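Local coordinates for protein putative ferredoxin (Rhodopseudomonas palustris, PDB 4ID8) that carries a [3Fe-4S] cluster and probably passes electrons to its associated cytochrome P450, CYP194A4, at residues Gly16-Lys21 / Phe28-Tyr33. Numbering follows the deposited sequence.
With F3S (Fe3-s4 cluster), chain B.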
loop_
_atom_site.group_PDB
_atom_site.type_symbol
_atom_site.label_atom_id
_atom_site.label_comp_id
_atom_site.label_asym_id
_atom_site.label_seq_id
_atom_site.Cartn_x
_atom_site.Cartn_y
_atom_site.Cartn_z
ATOM N N GLY A 16 -2.347 -8.082 -7.558
ATOM C CA GLY A 16 -1.725 -7.097 -8.457
ATOM C C GLY A 16 -2.559 -6.157 -9.310
ATOM O O GLY A 16 -2.220 -5.904 -10.487
ATOM N N HIS A 17 -3.656 -5.630 -8.754
ATOM C CA HIS A 17 -4.402 -4.526 -9.387
ATOM C C HIS A 17 -3.561 -3.295 -9.661
ATOM O O HIS A 17 -3.783 -2.621 -10.658
ATOM C CB HIS A 17 -5.612 -4.172 -8.550
ATOM C CG HIS A 17 -6.646 -5.253 -8.555
ATOM N ND1 HIS A 17 -6.653 -6.273 -7.631
ATOM C CD2 HIS A 17 -7.660 -5.511 -9.409
ATOM C CE1 HIS A 17 -7.663 -7.088 -7.882
ATOM N NE2 HIS A 17 -8.271 -6.664 -8.973
ATOM N N ALA A 18 -2.588 -3.043 -8.790
ATOM C CA ALA A 18 -1.689 -1.913 -8.840
ATOM C C ALA A 18 -2.343 -0.534 -8.577
ATOM O O ALA A 18 -1.746 0.501 -8.913
ATOM C CB ALA A 18 -0.816 -1.907 -10.164
ATOM N N ARG A 19 -3.533 -0.521 -7.957
ATOM C CA ARG A 19 -4.200 0.740 -7.649
ATOM C C ARG A 19 -3.407 1.488 -6.590
ATOM O O ARG A 19 -3.264 2.720 -6.666
ATOM C CB ARG A 19 -5.644 0.506 -7.162
ATOM C CG ARG A 19 -6.572 -0.256 -8.166
ATOM C CD ARG A 19 -8.098 -0.092 -7.886
ATOM N NE ARG A 19 -8.629 1.179 -8.417
ATOM C CZ ARG A 19 -8.817 1.476 -9.715
ATOM N NH1 ARG A 19 -8.530 0.594 -10.672
ATOM N NH2 ARG A 19 -9.271 2.684 -10.062
ATOM N N CYS A 20 -2.915 0.726 -5.602
ATOM C CA CYS A 20 -2.070 1.230 -4.529
ATOM C C CYS A 20 -0.862 1.992 -5.088
ATOM O O CYS A 20 -0.497 3.082 -4.602
ATOM C CB CYS A 20 -1.573 0.067 -3.646
ATOM S SG CYS A 20 -0.699 -1.283 -4.541
ATOM N N LYS A 21 -0.237 1.392 -6.097
ATOM C CA LYS A 21 0.896 1.983 -6.743
ATOM C C LYS A 21 0.534 3.178 -7.623
ATOM O O LYS A 21 1.291 4.154 -7.662
ATOM C CB LYS A 21 1.698 0.906 -7.490
ATOM C CG LYS A 21 2.915 1.444 -8.305
ATOM C CD LYS A 21 4.150 1.520 -7.477
ATOM C CE LYS A 21 5.066 2.565 -8.022
ATOM N NZ LYS A 21 5.935 2.731 -6.855
ATOM N N PHE A 28 4.289 2.288 -2.071
ATOM C CA PHE A 28 4.326 0.890 -2.548
ATOM C C PHE A 28 5.336 0.707 -3.679
ATOM O O PHE A 28 5.587 1.630 -4.428
ATOM C CB PHE A 28 2.941 0.468 -2.996
ATOM C CG PHE A 28 1.871 0.730 -1.940
ATOM C CD1 PHE A 28 1.522 -0.255 -1.028
ATOM C CD2 PHE A 28 1.231 1.966 -1.855
ATOM C CE1 PHE A 28 0.568 0.001 -0.048
ATOM C CE2 PHE A 28 0.308 2.218 -0.874
ATOM C CZ PHE A 28 -0.039 1.236 0.024
ATOM N N ASP A 29 5.976 -0.454 -3.711
ATOM C CA ASP A 29 6.724 -0.936 -4.893
ATOM C C ASP A 29 6.119 -2.238 -5.335
ATOM O O ASP A 29 5.611 -3.010 -4.555
ATOM C CB ASP A 29 8.192 -1.187 -4.586
ATOM C CG ASP A 29 8.992 0.094 -4.523
ATOM O OD1 ASP A 29 8.701 1.052 -5.281
ATOM O OD2 ASP A 29 9.930 0.171 -3.714
ATOM N N LEU A 30 6.168 -2.453 -6.624
ATOM C CA LEU A 30 5.686 -3.683 -7.235
ATOM C C LEU A 30 6.847 -4.597 -7.600
ATOM O O LEU A 30 7.831 -4.140 -8.201
ATOM C CB LEU A 30 4.931 -3.350 -8.518
ATOM C CG LEU A 30 3.741 -2.457 -8.404
ATOM C CD1 LEU A 30 3.262 -2.420 -9.778
ATOM C CD2 LEU A 30 2.706 -3.079 -7.475
ATOM N N ASP A 31 6.701 -5.888 -7.313
ATOM C CA ASP A 31 7.707 -6.857 -7.785
ATOM C C ASP A 31 7.534 -7.199 -9.286
ATOM O O ASP A 31 6.724 -6.601 -9.972
ATOM C CB ASP A 31 7.780 -8.095 -6.907
ATOM C CG ASP A 31 6.556 -8.955 -7.011
ATOM O OD1 ASP A 31 5.836 -8.964 -8.014
ATOM O OD2 ASP A 31 6.301 -9.649 -6.072
ATOM N N ASP A 32 8.331 -8.111 -9.824
ATOM C CA ASP A 32 8.273 -8.383 -11.253
ATOM C C ASP A 32 6.960 -9.084 -11.618
ATOM O O ASP A 32 6.551 -9.084 -12.759
ATOM C CB ASP A 32 9.450 -9.252 -11.673
ATOM C CG ASP A 32 10.764 -8.497 -11.818
ATOM O OD1 ASP A 32 11.709 -9.223 -12.190
ATOM O OD2 ASP A 32 10.896 -7.252 -11.585
ATOM N N TYR A 33 6.292 -9.674 -10.638
ATOM C CA TYR A 33 5.024 -10.392 -10.887
ATOM C C TYR A 33 3.794 -9.538 -10.620
ATOM O O TYR A 33 2.695 -10.055 -10.597
ATOM C CB TYR A 33 4.998 -11.699 -10.103
ATOM C CG TYR A 33 6.262 -12.418 -10.396
ATOM C CD1 TYR A 33 6.342 -13.336 -11.455
ATOM C CD2 TYR A 33 7.437 -12.060 -9.743
ATOM C CE1 TYR A 33 7.526 -13.943 -11.782
ATOM C CE2 TYR A 33 8.656 -12.656 -10.061
ATOM C CZ TYR A 33 8.690 -13.610 -11.076
ATOM O OH TYR A 33 9.874 -14.199 -11.361
HETATM FE FE1 F3S B . -2.263 -5.585 -4.697
HETATM FE FE3 F3S B . -2.126 -3.024 -4.636
HETATM FE FE4 F3S B . -4.274 -4.190 -3.906
HETATM S S1 F3S B . -1.290 -4.315 -6.228
HETATM S S2 F3S B . -4.371 -6.051 -5.210
HETATM S S3 F3S B . -2.350 -4.299 -2.929
HETATM S S4 F3S B . -4.199 -2.420 -5.224
#
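Lys21 reaches to strand 28-30 and sets its ammonium on the backbone of Phe28: NZ donates to Phe28 O at 2.7 Å, with a C=O...N angle of 153° and NZ tilted 20° from the carbonyl plane. The same nitrogen forms a longer salt bridge with Asp29, Lys21 NZ to Asp29 OD1 3.6 Å, and also hydrogen-bonds Pro25 O. Lys21 CG is anti to its own backbone N (chi1 177°) and the chain then bends at chi2, which brings NZ to Phe28 O. A methionine in its place would probably leave Phe28 O and Pro25 O without this donor and cost Asp29 this positive neighbour. The aromatic contact lies deeper. Cys20 CB sits over the centre of one face of the Phe28 ring, a CH-pi contact 3.8 Å from the centroid, while SG lies off-centre over the ring, 4.5 Å from the same point. This thiolate binds iron FE3 of the [3Fe-4S] cluster, so the single-cluster ferredoxin domain here rests a cluster ligand on an aromatic from strand 28-30; Cys14 and Cys59 also belong to the cluster site. The Phe28 side chain also touches Ile7 and Val9 of strand 6-9 and Ala55 of helix 49-58. Apolar contacts extend the interface along the strand: Leu30 CG meets Lys21 CG at 4.0 Å, the two side chains crossing at a slant, and Leu30 CD1 touches the methyl CB of Ala18, the helix N-cap residue, at 4.1 Å.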